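Local coordinates for protein adenylosuccinate lyase (Francisella tularensis subsp. tularensis SCHU S4, PDB 4EEI) that probably catalyses the fumarate-releasing cleavage of adenylosuccinate to AMP, and of the succinyl-carboxamide precursor, in purine biosynthesis, and binds AMP, at residues H299-D302 and I303-S307; I70-C73 and T74-A77; T191-D194 and E195-A199; L34-M38 and V39-T43; L324-M327 and K328-D332. One frame throughout, in Å; residues are numbered along the deposited sequence. Where two conformers were deposited one is given.

How the contacts relate
Each of the five contacts is local, made within one unbroken run of chain, so none nests in or crosses another. From the N terminus, contact 4 closes the turn between helices 16-33 and 43-50. Contact 2 follows on helix 68-77, just after AMP-binding residues, and contact 3 starts helix 192-202. Although distant in sequence, contacts 3 and 4 touch: Lys-197 pairs with Asp-36 and Asp-194 with Arg-37, tying the start of one helix to the turn after another. Contact 1 leads from a loop into helix 304-333 beside AMP. Contact 5 lies near the other end of that helix, its centre about 38 Å from that of contact 1.

Contact 1 of 5, residues H299-D302 and I303-S307; sequences HERD and ISHSS. With AMP (adenosine monophosphate), chain O; EDO (1,2-ethanediol), chain Q.
In the conformer described, Arg-301 NH2 donates to His-305 NE2 at 3.0 Å, with an N-H...N angle of 167°. Guanidinium and imidazole meet edge to edge, their planes only 10° apart, so the donor arrives close to the ring plane at NE2. Ile-303 sets CD1 over one guanidinium face, toward its rim, and the same methyl comes within 3.6 Å of AMP N3; a slim, apolar branch suits this place beside the guanidinium and the base. Arg-301 NH1 is 3.3 Å from AMP N1 and is held by Gln-212 and Ser-95. At the phosphate, Ser-306 OG donates to AMP O3P at 2.7 Å.

Behind this shell, Asp-302 OD2 takes two bonds from Ser-304, from N at 2.8 Å and from OG at 2.7 Å, the latter on its syn lone pair. The first closes an Asx turn leading into helix 304-333. Asp-302 CG stands between its own N and carbonyl carbon (chi1 86°), which brings the carboxylate round toward Ser-304. Glu-309 holds His-305 ND1 and so steadies the ring through its other nitrogen. Arg-4 and Tyr-5 of the third subunit also bind AMP, placing the contact in a nucleotide pocket shared between chains. His-305, held at both nitrogens, together with Gln-212 and Ser-95 probably fixes the rotation of the guanidinium, keeping NH1 toward the adenine.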
loop_
_atom_site.group_PDB
_atom_site.type_symbol
_atom_site.label_atom_id
_atom_site.label_comp_id
_atom_site.label_asym_id
_atom_site.label_seq_id
_atom_site.Cartn_x
_atom_site.Cartn_y
_atom_site.Cartn_z
ATOM N N HIS B 299 -9.244 3.810 21.735
ATOM C CA HIS B 299 -9.193 4.389 23.059
ATOM C C HIS B 299 -7.808 4.335 23.625
ATOM O O HIS B 299 -6.822 4.638 22.925
ATOM C CB HIS B 299 -10.190 3.703 23.984
ATOM C CG HIS B 299 -11.631 3.958 23.614
ATOM N ND1 HIS B 299 -12.118 5.196 23.418
ATOM C CD2 HIS B 299 -12.691 3.081 23.401
ATOM C CE1 HIS B 299 -13.422 5.118 23.099
ATOM N NE2 HIS B 299 -13.772 3.824 23.089
ATOM N N GLU B 300 -7.676 3.820 24.843
ATOM C CA GLU B 300 -6.389 3.810 25.530
ATOM C C GLU B 300 -5.542 2.609 25.121
ATOM O O GLU B 300 -4.493 2.350 25.707
ATOM C CB GLU B 300 -6.580 3.848 27.045
ATOM C CG GLU B 300 -7.004 5.210 27.570
ATOM C CD GLU B 300 -8.363 5.631 27.049
ATOM O OE1 GLU B 300 -9.327 4.856 27.214
ATOM O OE2 GLU B 300 -8.468 6.731 26.470
ATOM N N ARG B 301 -6.005 1.885 24.107
ATOM C CA ARG B 301 -5.226 0.801 23.520
ATOM C C ARG B 301 -6.048 -0.420 23.133
ATOM O O ARG B 301 -7.079 -0.722 23.730
ATOM C CB ARG B 301 -4.072 0.386 24.440
ATOM C CG ARG B 301 -4.356 -0.823 25.320
ATOM C CD ARG B 301 -4.413 -2.118 24.522
ATOM N NE ARG B 301 -3.150 -2.431 23.858
ATOM C CZ ARG B 301 -2.073 -2.906 24.473
ATOM N NH1 ARG B 301 -2.094 -3.125 25.781
ATOM N NH2 ARG B 301 -0.971 -3.161 23.782
ATOM N N ASP B 302 -5.559 -1.115 22.114
ATOM C CA ASP B 302 -6.097 -2.395 21.698
ATOM C C ASP B 302 -4.952 -3.176 21.070
ATOM O O ASP B 302 -3.926 -2.589 20.735
ATOM C CB ASP B 302 -7.247 -2.215 20.706
ATOM C CG ASP B 302 -6.773 -2.096 19.271
ATOM O OD1 ASP B 302 -7.105 -1.087 18.618
ATOM O OD2 ASP B 302 -6.070 -3.010 18.797
ATOM N N ILE B 303 -4.978 -4.485 21.279
ATOM C CA ILE B 303 -3.751 -5.238 21.051
ATOM C C ILE B 303 -3.547 -5.742 19.621
ATOM O O ILE B 303 -2.689 -6.585 19.380
ATOM C CB ILE B 303 -3.624 -6.415 22.040
ATOM C CG1 ILE B 303 -2.152 -6.747 22.288
ATOM C CG2 ILE B 303 -4.379 -7.632 21.530
ATOM C CD1 ILE B 303 -1.827 -7.030 23.737
ATOM N N SER B 304 -4.320 -5.220 18.673
ATOM C CA SER B 304 -4.199 -5.669 17.279
ATOM C C SER B 304 -2.796 -5.452 16.705
ATOM O O SER B 304 -2.325 -6.227 15.863
ATOM C CB SER B 304 -5.227 -4.955 16.399
ATOM O OG SER B 304 -4.994 -3.558 16.378
ATOM N N HIS B 305 -2.120 -4.403 17.160
ATOM C CA HIS B 305 -0.784 -4.085 16.635
ATOM C C HIS B 305 0.252 -5.129 17.018
ATOM O O HIS B 305 1.314 -5.236 16.383
ATOM C CB HIS B 305 -0.331 -2.744 17.200
ATOM C CG HIS B 305 -0.205 -2.748 18.692
ATOM N ND1 HIS B 305 0.970 -3.074 19.337
ATOM C CD2 HIS B 305 -1.117 -2.512 19.663
ATOM C CE1 HIS B 305 0.782 -3.016 20.642
ATOM N NE2 HIS B 305 -0.476 -2.676 20.873
ATOM N N SER B 306 -0.032 -5.882 18.076
ATOM C CA SER B 306 0.969 -6.783 18.648
ATOM C C SER B 306 1.351 -7.928 17.708
ATOM O O SER B 306 2.528 -8.104 17.384
ATOM C CB SER B 306 0.488 -7.324 20.001
ATOM O OG SER B 306 1.398 -8.286 20.496
ATOM N N SER B 307 0.368 -8.714 17.273
ATOM C CA SER B 307 0.664 -9.829 16.358
ATOM C C SER B 307 1.362 -9.321 15.100
ATOM O O SER B 307 2.333 -9.915 14.627
ATOM C CB SER B 307 -0.615 -10.556 15.965
ATOM O OG SER B 307 -1.557 -9.642 15.428
HETATM P P AMP O . -0.793 -11.716 20.556
HETATM O O1P AMP O . -0.499 -13.086 20.003
HETATM O O2P AMP O . -2.086 -11.114 20.072
HETATM O O3P AMP O . 0.381 -10.771 20.531
HETATM O "O5'" AMP O . -1.045 -11.974 22.125
HETATM C "C5'" AMP O . -1.129 -10.881 23.038
HETATM C "C4'" AMP O . -0.880 -11.382 24.456
HETATM O "O4'" AMP O . -0.963 -10.297 25.384
HETATM C "C3'" AMP O . -1.925 -12.406 24.870
HETATM O "O3'" AMP O . -1.266 -13.524 25.465
HETATM C "C2'" AMP O . -2.772 -11.708 25.911
HETATM O "O2'" AMP O . -3.166 -12.612 26.944
HETATM C "C1'" AMP O . -1.851 -10.630 26.452
HETATM N N9 AMP O . -2.622 -9.445 26.896
HETATM C C8 AMP O . -3.951 -9.396 27.094
HETATM N N7 AMP O . -4.337 -8.164 27.503
HETATM C C5 AMP O . -3.234 -7.399 27.574
HETATM C C6 AMP O . -2.930 -5.996 27.938
HETATM N N6 AMP O . -3.912 -5.147 28.318
HETATM N N1 AMP O . -1.641 -5.600 27.877
HETATM C C2 AMP O . -0.657 -6.437 27.501
HETATM N N3 AMP O . -0.860 -7.720 27.157
HETATM C C4 AMP O . -2.106 -8.250 27.174
HETATM C C1 EDO Q . 5.101 -5.832 21.000
HETATM O O1 EDO Q . 4.175 -5.066 20.231
HETATM C C2 EDO Q . 5.656 -6.954 20.133
HETATM O O2 EDO Q . 4.574 -7.511 19.384
HETATM O O HOH W 1 -7.085 -1.024 15.968
#

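Contact 2 of 5, residues I70-C73 and T74-A77; sequences IAFC and TSIA
Phe-72 swings CG trans to its backbone N (chi1 161°), while Ile-76 holds CG1 beside its own N, and these settings bring CG1 over the phenyl ring four residues earlier. This is an i, i+4 pair on one turn of the alpha-helix 68-77. CG1 lies 4.2 Å from the ring centroid and 24° off the normal, a CH-pi contact over the face but offset toward the rim; the nearest carbons, Phe-72 CE1 and Ile-76 CG1, are 3.9 Å apart. Two bulky apolar residues suit this buried side, where Met-23 and Leu-24 of helix 16-33 pack on the phenyl and Phe-88 meets Ile-76.

The hydroxyl residues spend their polar groups on the helix itself. Thr-74 OG1 donates to Ile-70 O at 2.8 Å, and Thr-74 N reaches the same oxygen from the opposite face of its carbonyl plane. Ser-75 OG bonds to Phe-72 O at 2.6 Å, an oxygen that also accepts from Ile-76 N, so a buried serine costs no lost bond. The helix begins at the AMP-binding Asp-68, directly after Lys-66 and His-67, which also bind AMP. Its last turn closes with Ala-77 N donating to Cys-73 O at 2.8 Å, the N-H...O angle a nearly straight 175°.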
loop_
_atom_site.group_PDB
_atom_site.type_symbol
_atom_site.label_atom_id
_atom_site.label_comp_id
_atom_site.label_asym_id
_atom_site.label_seq_id
_atom_site.Cartn_x
_atom_site.Cartn_y
_atom_site.Cartn_z
ATOM N N ILE B 70 2.292 -12.185 32.303
ATOM C CA ILE B 70 2.077 -12.932 33.539
ATOM C C ILE B 70 3.017 -14.132 33.574
ATOM O O ILE B 70 3.622 -14.429 34.602
ATOM C CB ILE B 70 0.621 -13.422 33.671
ATOM C CG1 ILE B 70 -0.348 -12.237 33.718
ATOM C CG2 ILE B 70 0.457 -14.296 34.905
ATOM C CD1 ILE B 70 -1.817 -12.639 33.831
ATOM N N ALA B 71 3.145 -14.810 32.435
ATOM C CA ALA B 71 4.052 -15.951 32.317
ATOM C C ALA B 71 5.506 -15.552 32.568
ATOM O O ALA B 71 6.221 -16.224 33.310
ATOM C CB ALA B 71 3.909 -16.606 30.960
ATOM N N PHE B 72 5.938 -14.465 31.932
ATOM C CA PHE B 72 7.285 -13.940 32.139
ATOM C C PHE B 72 7.544 -13.550 33.597
ATOM O O PHE B 72 8.563 -13.932 34.176
ATOM C CB PHE B 72 7.532 -12.735 31.226
ATOM C CG PHE B 72 8.684 -11.868 31.664
ATOM C CD1 PHE B 72 9.991 -12.267 31.437
ATOM C CD2 PHE B 72 8.456 -10.652 32.304
ATOM C CE1 PHE B 72 11.054 -11.477 31.837
ATOM C CE2 PHE B 72 9.515 -9.852 32.705
ATOM C CZ PHE B 72 10.815 -10.267 32.470
ATOM N N CYS B 73 6.631 -12.779 34.183
ATOM C CA CYS B 73 6.784 -12.372 35.583
ATOM C C CYS B 73 6.863 -13.576 36.514
ATOM O O CYS B 73 7.703 -13.632 37.423
ATOM C CB CYS B 73 5.636 -11.458 36.006
ATOM S SG CYS B 73 5.659 -9.851 35.191
ATOM N N THR B 74 5.981 -14.543 36.285
ATOM C CA THR B 74 5.983 -15.768 37.078
ATOM C C THR B 74 7.308 -16.507 36.915
ATOM O O THR B 74 7.823 -17.081 37.876
ATOM C CB THR B 74 4.795 -16.681 36.713
ATOM O OG1 THR B 74 3.566 -15.990 36.974
ATOM C CG2 THR B 74 4.817 -17.963 37.524
ATOM N N SER B 75 7.881 -16.482 35.713
ATOM C CA SER B 75 9.154 -17.181 35.500
ATOM C C SER B 75 10.283 -16.538 36.311
ATOM O O SER B 75 11.201 -17.222 36.756
ATOM C CB SER B 75 9.527 -17.246 34.012
ATOM O OG SER B 75 10.062 -16.018 33.552
ATOM N N ILE B 76 10.204 -15.223 36.507
ATOM C CA ILE B 76 11.185 -14.508 37.325
ATOM C C ILE B 76 10.925 -14.705 38.824
ATOM O O ILE B 76 11.810 -15.131 39.577
ATOM C CB ILE B 76 11.177 -12.992 37.021
ATOM C CG1 ILE B 76 11.528 -12.716 35.551
ATOM C CG2 ILE B 76 12.114 -12.257 37.968
ATOM C CD1 ILE B 76 12.816 -13.380 35.076
ATOM N N ALA B 77 9.707 -14.385 39.249
ATOM C CA ALA B 77 9.315 -14.472 40.654
ATOM C C ALA B 77 9.577 -15.838 41.290
ATOM O O ALA B 77 9.935 -15.926 42.474
ATOM C CB ALA B 77 7.847 -14.089 40.814
#

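Contact 3 of 5, residues T191-D194 and E195-A199; sequences TTED and EKKAA
Above one face of the flat Glu-193 carboxylate sits Lys-197 NZ, 3.6 Å from both CD and OE1, a long salt bridge made over the plane and not at an edge. The two side chains run side by side, and the extended lysine lays CE 3.6 Å from Glu-193 CG, so methylene packing accompanies the charge pairing. The stronger partner of Lys-197 NZ is Asp-36, with which it makes a second, closer salt bridge.

A second carboxylate, that of Asp-194, is approached from above its plane: Thr-191 N donates to OD2 at 3.1 Å, the donor 41° out of plane. Asp-194 N returns a bond to Thr-191 OG1 at 3.0 Å, and Arg-37 pairs with OD2 as well. A threonine at the N-cap suits this exchange because its hydroxyl can accept an amide N-H that has no carbonyl a turn before it.

At the third carboxylate, Glu-195 OE1 shares a water with Thr-192 O, the water donating to both. Tyr-187 holds the same oxygen, and Arg-428 of the second subunit forms a salt bridge to it, carrying the contact to a subunit boundary. Glu-195 N donates to Thr-191 O at 3.1 Å, the opening bond of the helix. Reciprocal side-chain and backbone bonds between Thr-191 and Asp-194 make a capping box, here beginning helix 192-202.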
loop_
_atom_site.group_PDB
_atom_site.type_symbol
_atom_site.label_atom_id
_atom_site.label_comp_id
_atom_site.label_asym_id
_atom_site.label_seq_id
_atom_site.Cartn_x
_atom_site.Cartn_y
_atom_site.Cartn_z
ATOM N N THR B 191 4.227 7.393 40.078
ATOM C CA THR B 191 4.250 8.852 39.997
ATOM C C THR B 191 5.105 9.224 38.801
ATOM O O THR B 191 5.894 8.401 38.333
ATOM C CB THR B 191 4.885 9.493 41.243
ATOM O OG1 THR B 191 6.265 9.120 41.320
ATOM C CG2 THR B 191 4.153 9.077 42.530
ATOM N N THR B 192 4.980 10.456 38.309
ATOM C CA THR B 192 5.838 10.878 37.194
ATOM C C THR B 192 7.312 10.918 37.610
ATOM O O THR B 192 8.205 10.762 36.780
ATOM C CB THR B 192 5.416 12.227 36.595
ATOM O OG1 THR B 192 5.269 13.192 37.643
ATOM C CG2 THR B 192 4.098 12.082 35.828
ATOM N N GLU B 193 7.559 11.123 38.898
ATOM C CA GLU B 193 8.916 11.082 39.427
ATOM C C GLU B 193 9.509 9.670 39.323
ATOM O O GLU B 193 10.678 9.504 38.939
ATOM C CB GLU B 193 8.924 11.555 40.882
ATOM C CG GLU B 193 10.299 11.546 41.533
ATOM C CD GLU B 193 10.255 11.949 43.009
ATOM O OE1 GLU B 193 9.600 11.241 43.808
ATOM O OE2 GLU B 193 10.877 12.974 43.367
ATOM N N ASP B 194 8.716 8.653 39.666
ATOM C CA ASP B 194 9.175 7.270 39.522
ATOM C C ASP B 194 9.494 6.983 38.071
ATOM O O ASP B 194 10.555 6.452 37.740
ATOM C CB ASP B 194 8.102 6.281 39.966
ATOM C CG ASP B 194 7.704 6.449 41.408
ATOM O OD1 ASP B 194 8.563 6.834 42.227
ATOM O OD2 ASP B 194 6.519 6.182 41.717
ATOM N N GLU B 195 8.547 7.329 37.209
ATOM C CA GLU B 195 8.693 7.112 35.780
ATOM C C GLU B 195 9.975 7.745 35.263
ATOM O O GLU B 195 10.743 7.117 34.540
ATOM C CB GLU B 195 7.491 7.704 35.052
ATOM C CG GLU B 195 7.573 7.573 33.552
ATOM C CD GLU B 195 6.328 8.091 32.869
ATOM O OE1 GLU B 195 5.882 9.208 33.218
ATOM O OE2 GLU B 195 5.813 7.391 31.970
ATOM N N LYS B 196 10.214 8.990 35.662
ATOM C CA LYS B 196 11.389 9.735 35.207
ATOM C C LYS B 196 12.705 9.083 35.665
ATOM O O LYS B 196 13.673 8.991 34.895
ATOM C CB LYS B 196 11.297 11.177 35.726
ATOM C CG LYS B 196 12.322 12.130 35.130
ATOM C CD LYS B 196 12.155 12.210 33.623
ATOM C CE LYS B 196 13.111 13.222 33.012
ATOM N NZ LYS B 196 14.531 12.947 33.371
ATOM N N LYS B 197 12.748 8.636 36.919
ATOM C CA LYS B 197 13.943 7.966 37.437
ATOM C C LYS B 197 14.218 6.676 36.671
ATOM O O LYS B 197 15.350 6.391 36.281
ATOM C CB LYS B 197 13.793 7.671 38.931
ATOM C CG LYS B 197 13.815 8.903 39.821
ATOM C CD LYS B 197 13.532 8.535 41.278
ATOM C CE LYS B 197 13.423 9.771 42.162
ATOM N NZ LYS B 197 12.756 9.453 43.460
ATOM N N ALA B 198 13.168 5.898 36.451
ATOM C CA ALA B 198 13.298 4.642 35.726
ATOM C C ALA B 198 13.758 4.890 34.290
ATOM O O ALA B 198 14.598 4.160 33.767
ATOM C CB ALA B 198 11.981 3.893 35.738
ATOM N N ALA B 199 13.190 5.910 33.647
ATOM C CA ALA B 199 13.585 6.272 32.282
ATOM C C ALA B 199 15.047 6.703 32.221
ATOM O O ALA B 199 15.764 6.368 31.268
ATOM C CB ALA B 199 12.675 7.366 31.732
HETATM O O HOH W 2 7.750 11.051 34.190
#

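Contact 4 of 5, residues L34-M38 and V39-T43; sequences LEDRM and VPKGT. With EDO (1,2-ethanediol), chain Y.
Glu-35 and Gly-42 meet across a connection that ends in a type II beta turn, Pro-40 to Thr-43, that runs into helix 43-50. Among the hydrogen bonds, Gly-42 N donates to Glu-35 OE1 at 3.1 Å, straight at the hydrogen (165°) but from well above the carboxylate plane. Glycine suits this third turn position, where phi is 99°. Glu-35 OE2 accepts from Ala-44 N, so the acid takes amide N-H groups at the start of the helix, where they lack carbonyl partners. Its CG stands trans to its carbonyl carbon and the chain beyond is extended, giving the length to get there. Leu-34 O accepts Val-39 N at 3.2 Å and Arg-37 N from the opposite face of its plane, turning the chain sharply.

Of the charged groups, Lys-41 reaches back with NZ to make a salt bridge to Asp-36 OD1 at 2.9 Å and a weak bond to Glu-35 O; the other oxygen of Asp-36 pairs with Lys-197.

Apolar contact is centred on Val-39, whose CG2 lies 3.5 Å from Leu-34 CB and 4.1 Å from Met-38 CG; Phe-87 packs on Val-39 and Met-38 alike.

The turn itself is fastened by Thr-43 OG1, which donates to Pro-40 O at 2.8 Å.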
loop_
_atom_site.group_PDB
_atom_site.type_symbol
_atom_site.label_atom_id
_atom_site.label_comp_id
_atom_site.label_asym_id
_atom_site.label_seq_id
_atom_site.Cartn_x
_atom_site.Cartn_y
_atom_site.Cartn_z
ATOM N N LEU B 34 11.452 2.630 42.443
ATOM C CA LEU B 34 10.507 2.504 43.538
ATOM C C LEU B 34 11.191 2.267 44.877
ATOM O O LEU B 34 10.542 2.306 45.914
ATOM C CB LEU B 34 9.489 1.405 43.238
ATOM C CG LEU B 34 8.463 1.780 42.167
ATOM C CD1 LEU B 34 7.530 0.617 41.849
ATOM C CD2 LEU B 34 7.661 2.999 42.611
ATOM N N GLU B 35 12.497 2.034 44.852
ATOM C CA GLU B 35 13.266 1.905 46.084
ATOM C C GLU B 35 13.346 3.233 46.832
ATOM O O GLU B 35 13.653 3.268 48.022
ATOM C CB GLU B 35 14.669 1.372 45.791
ATOM C CG GLU B 35 14.730 -0.138 45.624
ATOM C CD GLU B 35 16.131 -0.640 45.337
ATOM O OE1 GLU B 35 17.100 0.093 45.625
ATOM O OE2 GLU B 35 16.263 -1.770 44.824
ATOM N N ASP B 36 13.066 4.325 46.127
ATOM C CA ASP B 36 12.953 5.634 46.758
ATOM C C ASP B 36 11.631 5.774 47.504
ATOM O O ASP B 36 11.403 6.762 48.201
ATOM C CB ASP B 36 13.086 6.745 45.716
ATOM C CG ASP B 36 14.525 7.007 45.322
ATOM O OD1 ASP B 36 15.417 6.276 45.800
ATOM O OD2 ASP B 36 14.766 7.944 44.536
ATOM N N ARG B 37 10.763 4.781 47.353
ATOM C CA ARG B 37 9.502 4.752 48.081
ATOM C C ARG B 37 9.399 3.502 48.949
ATOM O O ARG B 37 9.990 3.437 50.024
ATOM C CB ARG B 37 8.322 4.826 47.112
ATOM C CG ARG B 37 8.355 6.041 46.200
ATOM C CD ARG B 37 6.983 6.681 46.083
ATOM N NE ARG B 37 6.318 6.317 44.836
ATOM C CZ ARG B 37 5.073 5.861 44.761
ATOM N NH1 ARG B 37 4.547 5.554 43.585
ATOM N NH2 ARG B 37 4.353 5.711 45.864
ATOM N N MET B 38 8.645 2.515 48.477
ATOM C CA MET B 38 8.163 1.445 49.343
ATOM C C MET B 38 9.025 0.189 49.239
ATOM O O MET B 38 8.914 -0.717 50.062
ATOM C CB MET B 38 6.705 1.110 49.023
ATOM C CG MET B 38 6.515 0.322 47.738
ATOM S SD MET B 38 6.554 1.376 46.276
ATOM C CE MET B 38 5.056 2.327 46.506
ATOM N N VAL B 39 9.883 0.139 48.225
ATOM C CA VAL B 39 10.723 -1.031 47.996
ATOM C C VAL B 39 12.036 -0.930 48.767
ATOM O O VAL B 39 12.740 0.072 48.679
ATOM C CB VAL B 39 11.037 -1.219 46.500
ATOM C CG1 VAL B 39 11.742 -2.548 46.273
ATOM C CG2 VAL B 39 9.762 -1.135 45.676
ATOM N N PRO B 40 12.359 -1.976 49.520
ATOM C CA PRO B 40 13.598 -2.000 50.306
ATOM C C PRO B 40 14.809 -1.774 49.410
ATOM O O PRO B 40 14.867 -2.353 48.319
ATOM C CB PRO B 40 13.621 -3.424 50.869
ATOM C CG PRO B 40 12.177 -3.807 50.963
ATOM C CD PRO B 40 11.532 -3.176 49.751
ATOM N N LYS B 41 15.741 -0.929 49.847
ATOM C CA LYS B 41 16.946 -0.651 49.063
ATOM C C LYS B 41 17.699 -1.944 48.776
ATOM O O LYS B 41 17.830 -2.791 49.660
ATOM C CB LYS B 41 17.871 0.310 49.808
ATOM C CG LYS B 41 17.232 1.636 50.179
ATOM C CD LYS B 41 16.875 2.451 48.947
ATOM C CE LYS B 41 16.352 3.833 49.325
ATOM N NZ LYS B 41 16.190 4.707 48.126
ATOM N N GLY B 42 18.177 -2.100 47.542
ATOM C CA GLY B 42 18.957 -3.271 47.173
ATOM C C GLY B 42 18.182 -4.359 46.445
ATOM O O GLY B 42 18.781 -5.284 45.897
ATOM N N THR B 43 16.855 -4.250 46.427
ATOM C CA THR B 43 16.011 -5.308 45.879
ATOM C C THR B 43 16.253 -5.530 44.386
ATOM O O THR B 43 16.453 -6.661 43.942
ATOM C CB THR B 43 14.520 -5.024 46.131
ATOM O OG1 THR B 43 14.283 -4.933 47.544
ATOM C CG2 THR B 43 13.663 -6.130 45.552
HETATM C C1 EDO Y . 12.596 6.906 51.021
HETATM O O1 EDO Y . 13.249 5.667 50.715
HETATM C C2 EDO Y . 11.130 6.643 51.345
HETATM O O2 EDO Y . 11.040 5.605 52.331
HETATM O O HOH W 3 13.022 1.840 50.305
#

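Contact 5 of 5, residues L324-M327 and K328-D332; sequences LRRM and KNTID
Met-327 and Ile-331 stand one turn apart on the inner side of helix 304-333, one of the long helices of the bundle characteristic of the fumarase/aspartase superfamily. Their apolar contact is modest: Met-327 SD lies 4.2 Å from Ile-331 CG1, where chi2 (65°) turns the sulfur to the isoleucine side. Both suit the core, meeting Leu-236 of helix 217-244, while Leu-120 packs on Met-327 and Leu-124 on Ile-331, both from helix 94-131.

Backbone hydrogen bonds are the regular alpha-helical ones, as from Thr-330 N to Arg-326 O at 2.9 Å and from Ile-331 N to Met-327 O at 2.9 Å. Thr-330 OG1 and Arg-326 NE both bond Ser-273 OG, joining this helix to helix 272-293, and Arg-326 NH1 bonds Tyr-322 OH.

On the charged side, Arg-325 forms salt bridges to Asp-116 and Glu-9. Lys-328, one turn before Asp-332, sets NZ on the syn lone pair of Asp-332 OD2 at 2.8 Å.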
loop_
_atom_site.group_PDB
_atom_site.type_symbol
_atom_site.label_atom_id
_atom_site.label_comp_id
_atom_site.label_asym_id
_atom_site.label_seq_id
_atom_site.Cartn_x
_atom_site.Cartn_y
_atom_site.Cartn_z
ATOM N N LEU B 324 21.419 -3.616 3.194
ATOM C CA LEU B 324 22.455 -2.576 3.201
ATOM C C LEU B 324 23.850 -3.180 3.099
ATOM O O LEU B 324 24.734 -2.607 2.458
ATOM C CB LEU B 324 22.366 -1.713 4.459
ATOM C CG LEU B 324 21.102 -0.859 4.587
ATOM C CD1 LEU B 324 21.034 -0.257 5.968
ATOM C CD2 LEU B 324 21.115 0.249 3.530
ATOM N N ARG B 325 24.067 -4.318 3.755
ATOM C CA ARG B 325 25.370 -4.989 3.693
ATOM C C ARG B 325 25.609 -5.586 2.329
ATOM O O ARG B 325 26.720 -5.511 1.787
ATOM C CB ARG B 325 25.479 -6.080 4.765
ATOM C CG ARG B 325 25.399 -5.549 6.188
ATOM C CD ARG B 325 25.712 -6.617 7.218
ATOM N NE ARG B 325 25.612 -6.069 8.573
ATOM C CZ ARG B 325 25.721 -6.790 9.684
ATOM N NH1 ARG B 325 25.926 -8.098 9.614
ATOM N NH2 ARG B 325 25.614 -6.199 10.865
ATOM N N ARG B 326 24.580 -6.205 1.763
ATOM C CA ARG B 326 24.767 -6.859 0.461
ATOM C C ARG B 326 24.960 -5.816 -0.643
ATOM O O ARG B 326 25.804 -5.988 -1.533
ATOM C CB ARG B 326 23.594 -7.782 0.123
ATOM C CG ARG B 326 23.716 -8.418 -1.255
ATOM C CD ARG B 326 22.749 -9.578 -1.466
ATOM N NE ARG B 326 23.041 -10.262 -2.728
ATOM C CZ ARG B 326 22.530 -11.433 -3.083
ATOM N NH1 ARG B 326 21.687 -12.058 -2.271
ATOM N NH2 ARG B 326 22.871 -11.980 -4.248
ATOM N N MET B 327 24.191 -4.733 -0.582
ATOM C CA MET B 327 24.370 -3.651 -1.551
ATOM C C MET B 327 25.757 -3.025 -1.447
ATOM O O MET B 327 26.378 -2.723 -2.459
ATOM C CB MET B 327 23.303 -2.573 -1.380
ATOM C CG MET B 327 23.487 -1.411 -2.376
ATOM S SD MET B 327 23.256 -1.918 -4.109
ATOM C CE MET B 327 21.489 -1.642 -4.262
ATOM N N LYS B 328 26.251 -2.829 -0.228
ATOM C CA LYS B 328 27.607 -2.300 -0.064
ATOM C C LYS B 328 28.650 -3.217 -0.688
ATOM O O LYS B 328 29.555 -2.759 -1.403
ATOM C CB LYS B 328 27.931 -2.062 1.415
ATOM C CG LYS B 328 29.398 -1.681 1.670
ATOM C CD LYS B 328 29.871 -2.266 2.989
ATOM C CE LYS B 328 31.157 -1.632 3.494
ATOM N NZ LYS B 328 32.349 -1.838 2.610
ATOM N N ASN B 329 28.533 -4.518 -0.447
ATOM C CA ASN B 329 29.513 -5.438 -1.021
ATOM C C ASN B 329 29.400 -5.474 -2.544
ATOM O O ASN B 329 30.403 -5.568 -3.242
ATOM C CB ASN B 329 29.349 -6.836 -0.427
ATOM C CG ASN B 329 29.777 -6.909 1.028
ATOM O OD1 ASN B 329 30.758 -6.277 1.438
ATOM N ND2 ASN B 329 29.048 -7.698 1.818
ATOM N N THR B 330 28.175 -5.394 -3.048
ATOM C CA THR B 330 27.934 -5.364 -4.489
ATOM C C THR B 330 28.538 -4.107 -5.131
ATOM O O THR B 330 29.142 -4.175 -6.198
ATOM C CB THR B 330 26.422 -5.463 -4.797
ATOM O OG1 THR B 330 25.948 -6.767 -4.424
ATOM C CG2 THR B 330 26.157 -5.264 -6.275
ATOM N N ILE B 331 28.383 -2.961 -4.476
ATOM C CA ILE B 331 29.023 -1.740 -4.968
ATOM C C ILE B 331 30.551 -1.876 -4.928
ATOM O O ILE B 331 31.231 -1.587 -5.925
ATOM C CB ILE B 331 28.587 -0.507 -4.156
ATOM C CG1 ILE B 331 27.089 -0.238 -4.338
ATOM C CG2 ILE B 331 29.417 0.718 -4.557
ATOM C CD1 ILE B 331 26.690 0.098 -5.764
ATOM N N ASP B 332 31.100 -2.310 -3.791
ATOM C CA ASP B 332 32.554 -2.497 -3.695
ATOM C C ASP B 332 33.103 -3.385 -4.800
ATOM O O ASP B 332 34.170 -3.106 -5.353
ATOM C CB ASP B 332 32.964 -3.110 -2.346
ATOM C CG ASP B 332 32.778 -2.159 -1.185
ATOM O OD1 ASP B 332 32.703 -0.935 -1.426
ATOM O OD2 ASP B 332 32.717 -2.641 -0.027
#